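Local coordinates for solute Binding Protein, BlMnBP1 in complex with mannotriose (Bifidobacterium, PDB 6FUV) that binds beta-manno-oligosaccharides such as mannotriose and probably hands them to an ABC transporter for uptake by the bacterium, at residues N177-W182 and S245-E250; S251-M256 and V271-Q276; S134-N139 and I261-L266; G185-Y190 and Y228-D233. All blocks are in the same frame, centred on the assembly; numbering follows the deposited sequence.

Interaction 1: N177-W182 and S245-E250; sequences NFAEEW and STTDWE. With BMA (beta-D-mannopyranose), chain B; BMA (beta-D-mannopyranose), chain C.
Trp182 turns its edge into the face of Trp249. CH2 of Trp182 sits over the centre of the Trp249 ring, 3.5 Å above its plane. The pair is T-shaped, with planes at 89° and six-membered centroids 4.8 Å apart. One face of Trp182 receives C2 of the mannose of chain C. The opposite face is met near its rim by CB of Glu180. At the edge of Trp249 lie Asn177 ND2 and the mannose of chain B. NE1 of Trp249 bonds two oxygens of that sugar, O2 at 2.9 Å and O5. CG of Trp249 stands anti to the backbone N (chi1 165°), which carries the indole toward Trp182. Away from the sugar, Ala179 N donates to Thr247 OG1 at 2.9 Å, and the bond is fairly straight at 162°. One water joins Asn177 OD1 to Thr247 OG1, and another joins Glu180 OE2 to Trp249 N. Glu250 OE2 takes a bond from O1 of the chain B mannose. The two indoles thus do different work in this glycan pocket. Trp182 offers a flat apolar platform, as is common in sugar-binding proteins, while Trp249 supplies a polar N-H.

Interaction 2: S251-M256 and V271-Q276; sequences SSKGKM and VPQMKQ. With BMA (beta-D-mannopyranose), chain B.
Lys253 and Gln273 run obliquely to each other and converge on the mannose of chain B. Lys253 runs straight beyond CG (chi2 172°), which carries NZ to the sugar from one helix, and Gln273 reaches it from the other. The axes of 251-256 and 271-275 cross at -72°, 8.7 Å apart. Lys253 NZ gives bonds to O1 and to O2 of the mannose, the second at 2.9 Å. Gln273 grips two neighbouring hydroxyls with its amide. OE1 accepts from the sugar O2 at 2.6 Å, and NE2 donates to O3 with an angle of 169°. A weak bond of 3.4 Å also links Lys253 NZ to Gln273 OE1. Behind this polar end, Met274 lies at about a right angle to both Lys253 and Met256. Its CG rests against CA of Lys253 at 3.8 Å. Its SD meets CG of Met256 at 3.7 Å. Met274 and Met256 also lean on Met264 of strand 261-264, so the apolar end belongs to the core below the pocket. With an alanine in place of Gln273, the sugar O3 would probably lose its amide donor and O2 its acceptor. Lys253 also forms a salt bridge with Glu250. This pairing is likely to offset its charge and steady the ammonium, while O2 of the sugar accepts a hydrogen bond from Lys253 NZ and donates one to Gln273 OE1.

Interaction 3: S134-N139 and I261-L266; sequences SGVVYN and IATMVL
Val137 and Met264 form a hydrogen-bonded pair between two antiparallel strands, 135-139 and 261-264, in the middle of a four-stranded mixed sheet. This sheet belongs to one lobe of the periplasmic-binding-protein type of fold. Val137 N donates to Met264 O at 2.8 Å, and Met264 N answers to Val137 O at 2.9 Å. The next pair, Tyr138 with Thr263, is non-hydrogen-bonded. There CA of Tyr138 makes a CA-H...O contact with Ala262 O. Asn139 N then bonds Ala262 O. At the other end Gly135 N bonds Leu266 O, and the return bond from Leu266 N is weak. Side chains touch more lightly. On the face with Tyr138 and Thr263, CB of Tyr138 comes 4.1 Å from CG2 of Thr263. CG1 of Val136 lies 3.9 Å from CB of Thr263, and the two side chains are set obliquely. On the face with Val137 and Met264, helices 249-257 and 270-275 pack against the sheet through Met256 and Met274. Strands 172-174 and 284-288 flank the pair. Thr263 OG1 bonds Pro173 O, and Asn139 ND2 bonds Met256 O. Asn139 also caps the following helix: with its CG anti to the backbone N (chi1 -168°), its OD1 accepts from Val142 N.

Interaction 4: G185-Y190 and Y228-D233; sequences GAWDQY and YKTLYD. With BMA (beta-D-mannopyranose), chain D.
Trp187 lays a ring face against Leu231, joining the 3-10 segment 186-190 to helix 223-236 in one lobe of this solute-binding fold. This is the tight part. CB of Leu231 stands 3.6 Å from the centroid of the six-membered ring and only 11° off its normal, a CH-pi contact. CD2 of Leu231 reaches along to NE1 and CE2 of the same indole. CG of Leu231 is anti to the backbone N (chi1 174°), which brings CD2 over the five-membered part, while CD1 lies by CZ2. Thr230 adds a lighter touch, with CG2 at the indole edge, 4.2 Å from CH2. Ile395 of helix 393-404 also packs against Trp187 and Leu231. A serine in place of Trp187 would probably open a gap beside Leu231 and take away the apolar surface that Thr230 and Ile395 rest on. Tyr228 makes a looser apolar contact, since its CE1 lies 4.2 Å from CB of Trp187. Asp188 OD2 pairs with Lys394 and accepts from Asn388 N. The outer side of the helix is partly exposed. Lys229 and Asp233 form a salt bridge there, one turn apart. Gln189 turns away from the helix, and its NE2 donates to O2 of the chain D mannose at 3.2 Å. The hydroxyl of Tyr228 is held more firmly than its ring: OH meets Asp188 OD1 at 2.7 Å on the anti side, 30° out of the carboxylate plane.

Overall arrangement
Interactions 2, 3 and 4 are buried, whereas interaction 1 is only partly so and has exposed residues. Interactions 1 and 2 share helix 249-257 and the mannose of chain B. Both bond the sugar through polar groups, and interaction 1 adds an indole face. Interaction 3 is the central strand pair of the sheet beneath them and rests on backbone bonds. The centres of interactions 2 and 3 lie about 10 Å apart, and Met274 packs on Leu266. Interaction 4 meets the sheet from another side, where Tyr190 OH bonds Gly135 O and Gln189 OE1 bonds Ser134 OG. It does not touch interaction 2. The packing of 185-190 on helix 223-236 is mainly apolar, apart from the Tyr228-Asp188 bond.

Interaction 1: N177-W182 and S245-E250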
# COMPACT_ATOMS: atom_id res chain seq x y z
N ASN A 177 3.70 4.44 14.80
CA ASN A 177 2.38 3.84 14.78
C ASN A 177 2.43 2.32 15.02
O ASN A 177 1.66 1.52 14.47
CB ASN A 177 1.66 4.15 13.48
CG ASN A 177 1.03 5.51 13.51
OD1 ASN A 177 0.05 5.74 14.21
ND2 ASN A 177 1.60 6.42 12.72
N PHE A 178 3.35 1.91 15.86
CA PHE A 178 3.43 0.55 16.36
C PHE A 178 2.08 -0.10 16.61
O PHE A 178 1.92 -1.27 16.27
CB PHE A 178 4.30 0.57 17.63
CG PHE A 178 4.32 -0.69 18.42
CD1 PHE A 178 3.34 -0.94 19.39
CD2 PHE A 178 5.37 -1.59 18.29
CE1 PHE A 178 3.37 -2.10 20.14
CE2 PHE A 178 5.38 -2.78 19.07
CZ PHE A 178 4.38 -3.02 19.97
N ALA A 179 1.13 0.62 17.22
CA ALA A 179 -0.14 -0.00 17.60
C ALA A 179 -1.01 -0.35 16.40
O ALA A 179 -1.98 -1.08 16.57
CB ALA A 179 -0.93 0.90 18.53
N GLU A 180 -0.70 0.12 15.21
CA GLU A 180 -1.42 -0.29 14.01
C GLU A 180 -0.57 -1.33 13.31
O GLU A 180 0.51 -1.04 12.83
CB GLU A 180 -1.71 0.91 13.11
CG GLU A 180 -2.61 1.92 13.71
CD GLU A 180 -4.07 1.49 13.79
OE1 GLU A 180 -4.48 0.66 13.00
OE2 GLU A 180 -4.81 2.01 14.66
N GLU A 181 -1.07 -2.55 13.25
CA GLU A 181 -0.32 -3.61 12.60
C GLU A 181 -0.07 -3.29 11.13
O GLU A 181 1.01 -3.55 10.61
CB GLU A 181 -1.05 -4.94 12.76
CG GLU A 181 -0.06 -6.14 12.70
CD GLU A 181 -0.75 -7.52 12.47
OE1 GLU A 181 -0.17 -8.34 11.70
OE2 GLU A 181 -1.85 -7.75 13.06
N TRP A 182 -1.08 -2.82 10.41
CA TRP A 182 -0.89 -2.46 9.01
C TRP A 182 0.20 -1.40 8.86
O TRP A 182 0.98 -1.43 7.91
CB TRP A 182 -2.23 -1.97 8.37
CG TRP A 182 -2.84 -0.76 8.97
CD1 TRP A 182 -3.85 -0.71 9.87
CD2 TRP A 182 -2.43 0.58 8.75
NE1 TRP A 182 -4.13 0.58 10.19
CE2 TRP A 182 -3.25 1.39 9.53
CE3 TRP A 182 -1.46 1.18 7.96
CZ2 TRP A 182 -3.10 2.78 9.58
CZ3 TRP A 182 -1.33 2.54 7.99
CH2 TRP A 182 -2.14 3.33 8.80
N SER A 245 3.67 1.60 22.68
CA SER A 245 2.45 0.83 22.87
C SER A 245 1.20 1.68 22.84
O SER A 245 0.11 1.13 22.69
CB SER A 245 2.48 0.05 24.20
OG SER A 245 2.39 0.92 25.32
N THR A 246 1.33 2.99 22.90
CA THR A 246 0.16 3.85 22.93
C THR A 246 0.06 4.77 21.72
O THR A 246 -0.54 5.83 21.81
CB THR A 246 0.19 4.67 24.22
OG1 THR A 246 1.37 5.48 24.25
CG2 THR A 246 0.19 3.75 25.46
N THR A 247 0.63 4.38 20.59
CA THR A 247 0.52 5.21 19.40
C THR A 247 -0.92 5.23 18.92
O THR A 247 -1.64 4.26 19.06
CB THR A 247 1.43 4.71 18.29
OG1 THR A 247 1.00 3.42 17.83
CG2 THR A 247 2.85 4.70 18.77
N ASP A 248 -1.33 6.35 18.34
CA ASP A 248 -2.66 6.48 17.76
C ASP A 248 -2.60 7.05 16.34
O ASP A 248 -2.12 8.16 16.14
CB ASP A 248 -3.51 7.39 18.64
CG ASP A 248 -4.92 7.47 18.17
OD1 ASP A 248 -5.65 6.45 18.25
OD2 ASP A 248 -5.29 8.56 17.71
N TRP A 249 -3.22 6.33 15.42
CA TRP A 249 -3.16 6.67 14.00
C TRP A 249 -3.89 7.95 13.68
O TRP A 249 -3.32 8.84 13.05
CB TRP A 249 -3.76 5.53 13.19
CG TRP A 249 -4.08 5.84 11.78
CD1 TRP A 249 -5.30 5.78 11.24
CD2 TRP A 249 -3.20 6.30 10.75
NE1 TRP A 249 -5.25 6.15 9.94
CE2 TRP A 249 -3.96 6.49 9.61
CE3 TRP A 249 -1.83 6.57 10.68
CZ2 TRP A 249 -3.41 6.92 8.40
CZ3 TRP A 249 -1.28 6.95 9.51
CH2 TRP A 249 -2.07 7.15 8.38
N GLU A 250 -5.18 8.04 14.04
CA GLU A 250 -5.95 9.20 13.59
C GLU A 250 -5.36 10.51 14.12
O GLU A 250 -5.33 11.53 13.41
CB GLU A 250 -7.40 9.11 14.03
CG GLU A 250 -8.21 7.97 13.44
CD GLU A 250 -8.32 8.03 11.93
OE1 GLU A 250 -8.15 9.10 11.34
OE2 GLU A 250 -8.66 6.98 11.36
C1 BMA B . -8.60 5.68 8.01
C2 BMA B . -7.67 6.11 6.88
C3 BMA B . -7.24 4.85 6.09
C4 BMA B . -6.58 3.85 7.06
C5 BMA B . -7.49 3.58 8.26
C6 BMA B . -6.83 2.67 9.34
O1 BMA B . -8.93 6.80 8.71
O2 BMA B . -6.46 6.69 7.40
O3 BMA B . -6.44 5.22 4.98
O4 BMA B . -6.33 2.57 6.48
O5 BMA B . -7.89 4.83 8.88
O6 BMA B . -7.81 2.26 10.28
C1 BMA C . -5.14 2.55 5.75
C2 BMA C . -4.64 1.09 5.90
C3 BMA C . -3.52 0.86 5.00
C4 BMA C . -3.78 1.33 3.55
C5 BMA C . -4.34 2.74 3.51
C6 BMA C . -4.88 3.12 2.13
O2 BMA C . -5.64 0.18 5.53
O3 BMA C . -3.19 -0.52 5.05
O4 BMA C . -2.52 1.29 2.82
O5 BMA C . -5.48 2.81 4.44
O6 BMA C . -5.86 2.12 1.71
O HOH W 1 -0.63 3.65 15.95
O HOH W 2 -3.75 3.53 16.35

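Interaction 2: S251-M256 and V271-Q276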
# COMPACT_ATOMS: atom_id res chain seq x y z
N SER A 251 -4.91 10.52 15.38
CA SER A 251 -4.31 11.73 15.91
C SER A 251 -2.93 12.01 15.32
O SER A 251 -2.52 13.17 15.28
CB SER A 251 -4.27 11.62 17.44
OG SER A 251 -3.34 10.69 17.89
N SER A 252 -2.22 11.00 14.80
CA SER A 252 -0.90 11.23 14.22
C SER A 252 -0.98 12.07 12.96
O SER A 252 -0.04 12.81 12.64
CB SER A 252 -0.22 9.89 13.94
OG SER A 252 -0.59 9.29 12.74
N LYS A 253 -2.11 11.99 12.24
CA LYS A 253 -2.33 12.84 11.08
C LYS A 253 -2.27 14.31 11.47
O LYS A 253 -1.61 15.12 10.82
CB LYS A 253 -3.67 12.50 10.43
CG LYS A 253 -3.83 11.07 9.89
CD LYS A 253 -5.29 10.84 9.46
CE LYS A 253 -5.60 9.40 9.29
NZ LYS A 253 -6.98 9.12 8.89
N GLY A 254 -2.98 14.67 12.51
CA GLY A 254 -2.92 16.04 12.95
C GLY A 254 -1.54 16.43 13.41
O GLY A 254 -1.08 17.55 13.17
N LYS A 255 -0.88 15.53 14.13
CA LYS A 255 0.41 15.87 14.71
C LYS A 255 1.44 16.10 13.61
O LYS A 255 2.32 16.95 13.75
CB LYS A 255 0.87 14.77 15.65
CG LYS A 255 0.17 14.72 17.03
CD LYS A 255 0.68 13.53 17.81
CE LYS A 255 0.16 13.49 19.20
NZ LYS A 255 0.34 12.15 19.77
N MET A 256 1.42 15.28 12.56
CA MET A 256 2.25 15.55 11.38
C MET A 256 1.92 16.90 10.79
O MET A 256 2.81 17.69 10.48
CB MET A 256 2.05 14.44 10.35
CG MET A 256 2.54 14.72 8.96
SD MET A 256 4.31 14.99 8.82
CE MET A 256 5.00 13.56 9.50
N VAL A 271 -0.38 11.12 2.14
CA VAL A 271 0.02 12.53 2.15
C VAL A 271 -1.23 13.41 2.16
O VAL A 271 -1.36 14.26 3.05
CB VAL A 271 0.94 12.85 0.97
CG1 VAL A 271 1.34 14.35 0.98
CG2 VAL A 271 2.21 11.98 1.01
N PRO A 272 -2.19 13.25 1.26
CA PRO A 272 -3.35 14.14 1.34
C PRO A 272 -4.09 14.01 2.66
O PRO A 272 -4.63 15.02 3.13
CB PRO A 272 -4.20 13.73 0.12
CG PRO A 272 -3.64 12.39 -0.34
CD PRO A 272 -2.18 12.46 0.02
N GLN A 273 -4.15 12.81 3.26
CA GLN A 273 -4.89 12.65 4.51
C GLN A 273 -4.28 13.53 5.59
O GLN A 273 -4.98 14.05 6.45
CB GLN A 273 -4.90 11.18 4.97
CG GLN A 273 -5.55 10.18 4.03
CD GLN A 273 -5.74 8.79 4.61
OE1 GLN A 273 -5.71 8.57 5.80
NE2 GLN A 273 -5.99 7.85 3.74
N MET A 274 -2.95 13.66 5.59
CA MET A 274 -2.30 14.48 6.60
C MET A 274 -2.20 15.94 6.19
O MET A 274 -2.20 16.80 7.07
CB MET A 274 -0.93 13.90 6.88
CG MET A 274 -1.02 12.50 7.48
SD MET A 274 0.54 11.79 7.95
CE MET A 274 0.03 10.16 8.46
N LYS A 275 -2.11 16.25 4.89
CA LYS A 275 -2.24 17.62 4.44
C LYS A 275 -3.56 18.20 4.90
O LYS A 275 -3.60 19.35 5.35
CB LYS A 275 -2.15 17.68 2.92
CG LYS A 275 -0.77 17.68 2.33
CD LYS A 275 -0.81 17.90 0.77
CE LYS A 275 0.57 18.10 0.16
NZ LYS A 275 1.36 19.21 0.81
N GLN A 276 -4.64 17.41 4.81
CA GLN A 276 -6.00 17.81 5.14
C GLN A 276 -6.30 17.80 6.63
O GLN A 276 -7.33 18.31 7.03
CB GLN A 276 -7.02 16.87 4.47
CG GLN A 276 -7.08 16.83 2.95
CD GLN A 276 -7.91 15.59 2.43
OE1 GLN A 276 -8.36 14.72 3.22
NE2 GLN A 276 -8.05 15.48 1.12
C1 BMA B . -8.60 5.68 8.01
C2 BMA B . -7.67 6.11 6.88
C3 BMA B . -7.24 4.85 6.09
C4 BMA B . -6.58 3.85 7.06
C5 BMA B . -7.49 3.58 8.26
C6 BMA B . -6.83 2.67 9.34
O1 BMA B . -8.93 6.80 8.71
O2 BMA B . -6.46 6.69 7.40
O3 BMA B . -6.44 5.22 4.98
O4 BMA B . -6.33 2.57 6.48
O5 BMA B . -7.89 4.83 8.88
O6 BMA B . -7.81 2.26 10.28

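Interaction 3: S134-N139 and I261-L266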
# COMPACT_ATOMS: atom_id res chain seq x y z
N SER A 134 5.68 3.87 -1.98
CA SER A 134 5.96 4.07 -0.56
C SER A 134 7.18 4.96 -0.37
O SER A 134 8.19 4.79 -1.05
CB SER A 134 6.22 2.71 0.12
OG SER A 134 5.19 1.83 -0.25
N GLY A 135 7.11 5.81 0.59
CA GLY A 135 8.15 6.80 0.84
C GLY A 135 8.20 7.23 2.29
O GLY A 135 7.99 6.41 3.19
N VAL A 136 8.42 8.53 2.52
CA VAL A 136 8.34 9.12 3.86
C VAL A 136 7.55 10.42 3.79
O VAL A 136 7.88 11.33 3.02
CB VAL A 136 9.73 9.41 4.46
CG1 VAL A 136 9.62 9.93 5.84
CG2 VAL A 136 10.59 8.16 4.43
N VAL A 137 6.51 10.50 4.65
CA VAL A 137 5.79 11.75 4.88
C VAL A 137 6.58 12.55 5.90
O VAL A 137 7.06 12.00 6.86
CB VAL A 137 4.35 11.49 5.38
CG1 VAL A 137 3.66 12.81 5.66
CG2 VAL A 137 3.55 10.67 4.39
N TYR A 138 6.76 13.84 5.68
CA TYR A 138 7.60 14.64 6.56
C TYR A 138 7.10 16.08 6.57
O TYR A 138 6.48 16.55 5.62
CB TYR A 138 9.09 14.61 6.12
CG TYR A 138 9.42 15.44 4.87
CD1 TYR A 138 9.20 14.93 3.61
CD2 TYR A 138 9.93 16.71 4.97
CE1 TYR A 138 9.47 15.64 2.50
CE2 TYR A 138 10.21 17.46 3.83
CZ TYR A 138 10.00 16.91 2.57
OH TYR A 138 10.26 17.65 1.41
N ASN A 139 7.33 16.76 7.69
CA ASN A 139 6.95 18.14 7.86
C ASN A 139 8.15 19.01 7.46
O ASN A 139 9.18 19.02 8.14
CB ASN A 139 6.50 18.44 9.29
CG ASN A 139 5.82 19.83 9.40
OD1 ASN A 139 6.45 20.83 9.15
ND2 ASN A 139 4.52 19.87 9.71
N ILE A 261 5.07 15.84 14.83
CA ILE A 261 5.74 14.66 14.28
C ILE A 261 6.49 15.13 13.05
O ILE A 261 5.93 15.82 12.21
CB ILE A 261 4.77 13.53 13.93
CG1 ILE A 261 4.11 12.99 15.21
CG2 ILE A 261 5.51 12.45 13.19
CD1 ILE A 261 2.96 12.08 14.96
N ALA A 262 7.74 14.74 12.94
CA ALA A 262 8.55 15.17 11.81
C ALA A 262 8.43 14.21 10.63
O ALA A 262 8.30 14.65 9.47
CB ALA A 262 10.03 15.31 12.25
N THR A 263 8.54 12.89 10.87
CA THR A 263 8.48 11.92 9.79
C THR A 263 7.60 10.72 10.15
O THR A 263 7.54 10.28 11.31
CB THR A 263 9.85 11.36 9.41
OG1 THR A 263 10.33 10.54 10.50
CG2 THR A 263 10.85 12.41 9.05
N MET A 264 6.94 10.16 9.13
CA MET A 264 6.31 8.85 9.22
C MET A 264 6.54 8.09 7.91
O MET A 264 6.45 8.67 6.82
CB MET A 264 4.84 8.95 9.52
CG MET A 264 4.52 9.10 11.03
SD MET A 264 2.78 9.26 11.43
CE MET A 264 2.39 10.87 10.89
N VAL A 265 6.84 6.81 8.03
CA VAL A 265 7.21 5.95 6.91
C VAL A 265 5.95 5.30 6.35
O VAL A 265 5.42 4.33 6.89
CB VAL A 265 8.25 4.92 7.36
CG1 VAL A 265 8.45 3.84 6.34
CG2 VAL A 265 9.56 5.62 7.64
N LEU A 266 5.43 5.91 5.30
CA LEU A 266 4.11 5.58 4.76
C LEU A 266 4.09 5.80 3.25
O LEU A 266 4.92 6.52 2.71
CB LEU A 266 3.03 6.44 5.42
CG LEU A 266 2.83 6.30 6.93
CD1 LEU A 266 2.09 7.49 7.59
CD2 LEU A 266 2.06 5.03 7.15

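Interaction 4: G185-Y190 and Y228-D233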
# COMPACT_ATOMS: atom_id res chain seq x y z
N GLY A 185 3.37 -3.32 9.22
CA GLY A 185 3.57 -4.18 8.09
C GLY A 185 3.95 -3.45 6.84
O GLY A 185 4.52 -4.05 5.94
N ALA A 186 3.62 -2.16 6.75
CA ALA A 186 3.94 -1.38 5.59
C ALA A 186 5.44 -1.24 5.35
O ALA A 186 5.84 -0.83 4.26
CB ALA A 186 3.27 -0.01 5.72
N TRP A 187 6.27 -1.56 6.35
CA TRP A 187 7.72 -1.52 6.11
C TRP A 187 8.12 -2.55 5.07
O TRP A 187 9.13 -2.36 4.39
CB TRP A 187 8.50 -1.73 7.43
CG TRP A 187 8.56 -0.49 8.31
CD1 TRP A 187 7.63 -0.07 9.19
CD2 TRP A 187 9.61 0.47 8.37
NE1 TRP A 187 8.01 1.10 9.77
CE2 TRP A 187 9.25 1.44 9.31
CE3 TRP A 187 10.81 0.61 7.74
CZ2 TRP A 187 10.04 2.57 9.61
CZ3 TRP A 187 11.61 1.72 8.05
CH2 TRP A 187 11.21 2.68 8.98
N ASP A 188 7.31 -3.60 4.88
CA ASP A 188 7.61 -4.59 3.87
C ASP A 188 7.61 -3.98 2.47
O ASP A 188 8.20 -4.55 1.54
CB ASP A 188 6.58 -5.73 3.96
CG ASP A 188 6.82 -6.67 5.15
OD1 ASP A 188 7.89 -6.57 5.75
OD2 ASP A 188 5.89 -7.48 5.49
N GLN A 189 6.97 -2.82 2.32
CA GLN A 189 6.72 -2.25 1.00
C GLN A 189 7.97 -1.68 0.38
O GLN A 189 7.99 -1.42 -0.82
CB GLN A 189 5.62 -1.17 1.12
CG GLN A 189 4.34 -1.67 1.63
CD GLN A 189 3.26 -0.65 1.71
OE1 GLN A 189 3.41 0.49 1.33
NE2 GLN A 189 2.12 -1.09 2.18
N TYR A 190 9.02 -1.51 1.14
CA TYR A 190 10.21 -0.82 0.73
C TYR A 190 11.34 -1.77 0.33
O TYR A 190 12.35 -1.33 -0.26
CB TYR A 190 10.69 0.09 1.87
CG TYR A 190 9.71 1.13 2.28
CD1 TYR A 190 8.77 0.85 3.21
CD2 TYR A 190 9.72 2.40 1.72
CE1 TYR A 190 7.84 1.80 3.62
CE2 TYR A 190 8.80 3.35 2.09
CZ TYR A 190 7.86 3.06 3.07
OH TYR A 190 6.95 3.98 3.45
N TYR A 228 14.90 -2.43 7.14
CA TYR A 228 14.51 -2.73 8.50
C TYR A 228 15.51 -2.18 9.50
O TYR A 228 15.13 -1.80 10.62
CB TYR A 228 14.35 -4.23 8.64
CG TYR A 228 13.31 -4.81 7.75
CD1 TYR A 228 11.98 -4.46 7.84
CD2 TYR A 228 13.65 -5.77 6.80
CE1 TYR A 228 11.03 -5.03 6.99
CE2 TYR A 228 12.72 -6.31 5.96
CZ TYR A 228 11.41 -5.94 6.05
OH TYR A 228 10.52 -6.57 5.22
N LYS A 229 16.78 -2.01 9.11
CA LYS A 229 17.73 -1.35 10.01
C LYS A 229 17.36 0.11 10.25
O LYS A 229 17.64 0.67 11.30
CB LYS A 229 19.15 -1.46 9.45
CG LYS A 229 20.20 -0.95 10.39
CD LYS A 229 21.63 -1.40 9.98
CE LYS A 229 22.71 -0.77 10.90
NZ LYS A 229 22.61 0.69 10.93
N THR A 230 16.77 0.77 9.26
CA THR A 230 16.37 2.15 9.44
C THR A 230 15.40 2.26 10.61
O THR A 230 15.58 3.09 11.49
CB THR A 230 15.72 2.71 8.17
OG1 THR A 230 16.66 2.86 7.09
CG2 THR A 230 15.13 4.09 8.47
N LEU A 231 14.38 1.39 10.64
CA LEU A 231 13.44 1.30 11.75
C LEU A 231 14.15 0.94 13.03
O LEU A 231 14.01 1.65 14.03
CB LEU A 231 12.36 0.26 11.44
CG LEU A 231 11.38 -0.05 12.55
CD1 LEU A 231 10.83 1.22 13.15
CD2 LEU A 231 10.25 -0.90 12.10
N TYR A 232 14.99 -0.10 13.01
CA TYR A 232 15.73 -0.47 14.21
C TYR A 232 16.47 0.73 14.76
O TYR A 232 16.40 1.02 15.96
CB TYR A 232 16.71 -1.61 13.94
CG TYR A 232 17.30 -2.24 15.19
CD1 TYR A 232 18.40 -1.70 15.77
CD2 TYR A 232 16.77 -3.36 15.76
CE1 TYR A 232 18.97 -2.27 16.89
CE2 TYR A 232 17.33 -3.95 16.89
CZ TYR A 232 18.43 -3.40 17.45
OH TYR A 232 19.03 -3.89 18.56
N ASP A 233 17.19 1.44 13.89
CA ASP A 233 18.06 2.50 14.37
C ASP A 233 17.26 3.71 14.85
O ASP A 233 17.66 4.37 15.82
CB ASP A 233 19.04 2.89 13.27
CG ASP A 233 20.14 1.92 13.13
OD1 ASP A 233 20.14 0.97 13.95
OD2 ASP A 233 21.00 2.11 12.24
C1 BMA D . -2.49 0.34 1.75
C2 BMA D . -1.47 0.80 0.71
C3 BMA D . -1.30 -0.25 -0.40
C4 BMA D . -1.08 -1.65 0.27
C5 BMA D . -2.20 -1.93 1.24
C6 BMA D . -2.08 -3.30 1.90
O2 BMA D . -0.21 0.96 1.39
O3 BMA D . -0.23 0.03 -1.34
O4 BMA D . -1.07 -2.65 -0.68
O5 BMA D . -2.16 -0.94 2.25
O6 BMA D . -0.96 -3.29 2.75